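Local coordinates for protein TetR-family transcriptional regulator (Streptomyces coelicolor A3, PDB 2QIB) that probably binds DNA through an N-terminal helix-turn-helix domain and regulates transcription, as other TetR-family proteins do, at residues A68-E78 / R90-E101. Numbering follows the deposited sequence.
Sequences ASDDLADRFVE and RVMGRYFDFVDE
R90 and E78 pair at one end of an antiparallel helix packing in the all-helical TetR fold, where helix 57-75 meets helix 84-101, of which 90-101 lies within the TetR C-terminal family region; the axes of 68-75 and 90-101 approach to 9.8 Å, with 161° between their directions. R90 NE reaches E78 OE2 at 2.8 Å from above the carboxylate plane, and a water joins the same oxygen to R90 NH2. V91 follows with two branches: CG1 lies 3.9 Å from F76 CD1, while CG2 rests on E78 CB. R94 uses two edges of its guanidinium, with NH2 common to both. NE and NH2 converge side-on on R75 O, so that one carbonyl oxygen accepts two N-H bonds, and NH1 and NH2 close end-on upon E78 OE1, the two planes nearly coplanar. Y95 turns its ring edge to L72 CD1, its hydroxyl hydrogen-bonded to the backbone O of A160 on helix 147-168. F98, with CG anti to the backbone N (chi1 -178°), swings its ring into a hole formed by A68, D71, L72 and R75, a knobs-into-holes fit. L72 CB sits over the ring face, a CH-pi contact 3.9 Å from the centroid. The R75 guanidinium stands at the ring's edge, planes 84° apart, gripped by D71 through NE and NH2. E101 completes this second charge network: its OE1 takes R75 NH2 at 2.8 Å on the syn lone pair.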
# COMPACT_ATOMS: atom_id res chain seq x y z
N ALA A 68 -10.24 -11.04 -14.39
CA ALA A 68 -10.56 -10.20 -13.22
C ALA A 68 -9.89 -8.83 -13.31
O ALA A 68 -10.50 -7.78 -13.03
CB ALA A 68 -10.11 -10.89 -11.97
N SER A 69 -8.62 -8.85 -13.72
CA SER A 69 -7.82 -7.63 -13.88
C SER A 69 -8.42 -6.71 -14.96
O SER A 69 -8.51 -5.49 -14.77
CB SER A 69 -6.36 -8.01 -14.20
OG SER A 69 -5.78 -8.63 -13.05
N ASP A 70 -8.82 -7.29 -16.10
CA ASP A 70 -9.51 -6.54 -17.14
C ASP A 70 -10.81 -5.91 -16.66
O ASP A 70 -11.12 -4.76 -17.00
CB ASP A 70 -9.79 -7.42 -18.37
CG ASP A 70 -8.52 -7.76 -19.13
OD1 ASP A 70 -7.51 -7.07 -18.91
OD2 ASP A 70 -8.51 -8.73 -19.92
N ASP A 71 -11.55 -6.69 -15.88
CA ASP A 71 -12.81 -6.22 -15.30
C ASP A 71 -12.54 -4.97 -14.42
O ASP A 71 -13.14 -3.88 -14.65
CB ASP A 71 -13.44 -7.38 -14.52
CG ASP A 71 -14.70 -6.99 -13.72
OD1 ASP A 71 -15.25 -5.87 -13.85
OD2 ASP A 71 -15.15 -7.85 -12.92
N LEU A 72 -11.65 -5.11 -13.43
CA LEU A 72 -11.39 -3.96 -12.51
C LEU A 72 -10.86 -2.76 -13.28
O LEU A 72 -11.30 -1.63 -13.06
CB LEU A 72 -10.41 -4.34 -11.41
CG LEU A 72 -10.14 -3.24 -10.36
CD1 LEU A 72 -11.47 -2.65 -9.82
CD2 LEU A 72 -9.26 -3.78 -9.24
N ALA A 73 -9.89 -2.97 -14.16
CA ALA A 73 -9.39 -1.84 -14.94
C ALA A 73 -10.53 -1.09 -15.70
O ALA A 73 -10.53 0.16 -15.78
CB ALA A 73 -8.34 -2.30 -15.92
N ASP A 74 -11.47 -1.84 -16.27
CA ASP A 74 -12.58 -1.24 -17.00
C ASP A 74 -13.49 -0.46 -16.06
O ASP A 74 -14.05 0.57 -16.45
CB ASP A 74 -13.43 -2.29 -17.72
CG ASP A 74 -12.77 -2.78 -18.99
OD1 ASP A 74 -11.74 -2.18 -19.42
OD2 ASP A 74 -13.28 -3.77 -19.57
N ARG A 75 -13.58 -0.93 -14.81
CA ARG A 75 -14.39 -0.24 -13.81
C ARG A 75 -13.84 1.13 -13.47
O ARG A 75 -14.57 1.96 -12.95
CB ARG A 75 -14.56 -1.09 -12.54
CG ARG A 75 -15.46 -2.33 -12.75
CD ARG A 75 -15.63 -3.09 -11.43
NE ARG A 75 -16.12 -4.44 -11.67
CZ ARG A 75 -16.94 -5.11 -10.86
NH1 ARG A 75 -17.44 -4.55 -9.76
NH2 ARG A 75 -17.26 -6.36 -11.18
N PHE A 76 -12.56 1.36 -13.75
CA PHE A 76 -11.94 2.69 -13.48
C PHE A 76 -12.38 3.80 -14.45
O PHE A 76 -12.13 4.98 -14.20
CB PHE A 76 -10.41 2.60 -13.51
CG PHE A 76 -9.82 1.70 -12.45
CD1 PHE A 76 -10.46 1.45 -11.25
CD2 PHE A 76 -8.58 1.12 -12.68
CE1 PHE A 76 -9.86 0.65 -10.26
CE2 PHE A 76 -7.98 0.31 -11.71
CZ PHE A 76 -8.63 0.08 -10.51
N VAL A 77 -13.00 3.41 -15.57
CA VAL A 77 -13.32 4.36 -16.62
C VAL A 77 -14.57 5.10 -16.20
O VAL A 77 -15.58 4.47 -15.90
CB VAL A 77 -13.50 3.67 -17.99
CG1 VAL A 77 -13.89 4.72 -19.04
CG2 VAL A 77 -12.20 2.96 -18.40
N GLU A 78 -14.50 6.43 -16.20
CA GLU A 78 -15.59 7.29 -15.66
C GLU A 78 -15.58 8.59 -16.46
O GLU A 78 -14.52 9.15 -16.71
CB GLU A 78 -15.31 7.59 -14.17
CG GLU A 78 -16.35 8.49 -13.47
CD GLU A 78 -17.76 7.86 -13.39
OE1 GLU A 78 -17.88 6.62 -13.39
OE2 GLU A 78 -18.76 8.62 -13.29
N ARG A 90 -17.84 7.61 -7.44
CA ARG A 90 -18.51 6.60 -8.27
C ARG A 90 -17.60 5.41 -8.58
O ARG A 90 -17.99 4.22 -8.49
CB ARG A 90 -19.07 7.22 -9.56
CG ARG A 90 -20.32 8.03 -9.23
CD ARG A 90 -21.03 8.55 -10.49
NE ARG A 90 -20.27 9.60 -11.16
CZ ARG A 90 -20.36 10.91 -10.88
NH1 ARG A 90 -21.16 11.36 -9.91
NH2 ARG A 90 -19.61 11.75 -11.58
N VAL A 91 -16.35 5.73 -8.94
CA VAL A 91 -15.38 4.67 -9.18
C VAL A 91 -15.13 3.87 -7.88
O VAL A 91 -15.02 2.64 -7.89
CB VAL A 91 -14.04 5.22 -9.69
CG1 VAL A 91 -13.03 4.05 -9.86
CG2 VAL A 91 -14.23 5.96 -11.01
N MSE A 92 -15.00 4.56 -6.74
CA MSE A 92 -14.82 3.82 -5.46
C MSE A 92 -15.96 2.83 -5.18
O MSE A 92 -15.72 1.75 -4.65
CB MSE A 92 -14.65 4.78 -4.28
CG MSE A 92 -13.37 5.62 -4.29
SE MSE A 92 -11.79 4.47 -4.17
CE MSE A 92 -11.46 4.16 -6.09
N GLY A 93 -17.20 3.18 -5.54
CA GLY A 93 -18.34 2.24 -5.39
C GLY A 93 -18.09 0.97 -6.19
O GLY A 93 -18.30 -0.15 -5.69
N ARG A 94 -17.69 1.14 -7.44
CA ARG A 94 -17.41 -0.01 -8.31
C ARG A 94 -16.19 -0.82 -7.82
O ARG A 94 -16.18 -2.07 -7.88
CB ARG A 94 -17.21 0.46 -9.74
CG ARG A 94 -18.53 1.05 -10.36
CD ARG A 94 -18.45 1.09 -11.89
NE ARG A 94 -17.46 2.05 -12.37
CZ ARG A 94 -17.66 3.36 -12.54
NH1 ARG A 94 -18.83 3.96 -12.22
NH2 ARG A 94 -16.67 4.09 -13.02
N TYR A 95 -15.19 -0.11 -7.30
CA TYR A 95 -14.00 -0.72 -6.74
C TYR A 95 -14.36 -1.61 -5.55
O TYR A 95 -14.01 -2.79 -5.53
CB TYR A 95 -12.97 0.36 -6.39
CG TYR A 95 -11.78 -0.15 -5.59
CD1 TYR A 95 -10.97 -1.20 -6.06
CD2 TYR A 95 -11.42 0.46 -4.37
CE1 TYR A 95 -9.82 -1.62 -5.33
CE2 TYR A 95 -10.29 0.06 -3.64
CZ TYR A 95 -9.50 -0.99 -4.12
OH TYR A 95 -8.38 -1.42 -3.44
N PHE A 96 -15.14 -1.08 -4.60
CA PHE A 96 -15.57 -1.91 -3.47
C PHE A 96 -16.51 -3.05 -3.87
O PHE A 96 -16.47 -4.13 -3.26
CB PHE A 96 -16.14 -1.04 -2.35
CG PHE A 96 -15.04 -0.48 -1.43
CD1 PHE A 96 -14.27 0.61 -1.84
CD2 PHE A 96 -14.78 -1.07 -0.22
CE1 PHE A 96 -13.25 1.11 -1.02
CE2 PHE A 96 -13.74 -0.58 0.63
CZ PHE A 96 -13.00 0.51 0.23
N ASP A 97 -17.34 -2.81 -4.89
CA ASP A 97 -18.21 -3.90 -5.42
C ASP A 97 -17.27 -5.03 -5.87
O ASP A 97 -17.48 -6.21 -5.53
CB ASP A 97 -18.97 -3.40 -6.66
CG ASP A 97 -20.18 -2.54 -6.32
OD1 ASP A 97 -20.57 -2.43 -5.13
OD2 ASP A 97 -20.75 -1.95 -7.28
N PHE A 98 -16.25 -4.66 -6.63
CA PHE A 98 -15.29 -5.65 -7.14
C PHE A 98 -14.61 -6.42 -6.01
O PHE A 98 -14.52 -7.65 -6.02
CB PHE A 98 -14.23 -4.96 -8.00
CG PHE A 98 -13.23 -5.93 -8.60
CD1 PHE A 98 -13.47 -6.52 -9.84
CD2 PHE A 98 -12.07 -6.26 -7.90
CE1 PHE A 98 -12.56 -7.44 -10.38
CE2 PHE A 98 -11.15 -7.17 -8.43
CZ PHE A 98 -11.38 -7.75 -9.66
N VAL A 99 -14.09 -5.67 -5.03
CA VAL A 99 -13.36 -6.25 -3.88
C VAL A 99 -14.27 -7.21 -3.09
O VAL A 99 -13.87 -8.33 -2.74
CB VAL A 99 -12.78 -5.14 -2.96
CG1 VAL A 99 -12.18 -5.75 -1.70
CG2 VAL A 99 -11.69 -4.35 -3.74
N ASP A 100 -15.51 -6.79 -2.87
CA ASP A 100 -16.50 -7.66 -2.23
C ASP A 100 -16.66 -8.97 -3.00
O ASP A 100 -16.49 -10.05 -2.44
CB ASP A 100 -17.84 -6.93 -2.19
CG ASP A 100 -18.92 -7.70 -1.40
OD1 ASP A 100 -18.65 -8.76 -0.79
OD2 ASP A 100 -20.07 -7.23 -1.43
N GLU A 101 -16.92 -8.84 -4.30
CA GLU A 101 -17.22 -9.99 -5.20
C GLU A 101 -16.07 -10.99 -5.23
O GLU A 101 -16.30 -12.20 -5.42
CB GLU A 101 -17.44 -9.47 -6.63
CG GLU A 101 -18.76 -8.72 -6.84
CD GLU A 101 -18.75 -7.88 -8.14
OE1 GLU A 101 -17.96 -8.16 -9.09
OE2 GLU A 101 -19.55 -6.91 -8.20
O HOH W 1 -18.58 11.09 -14.23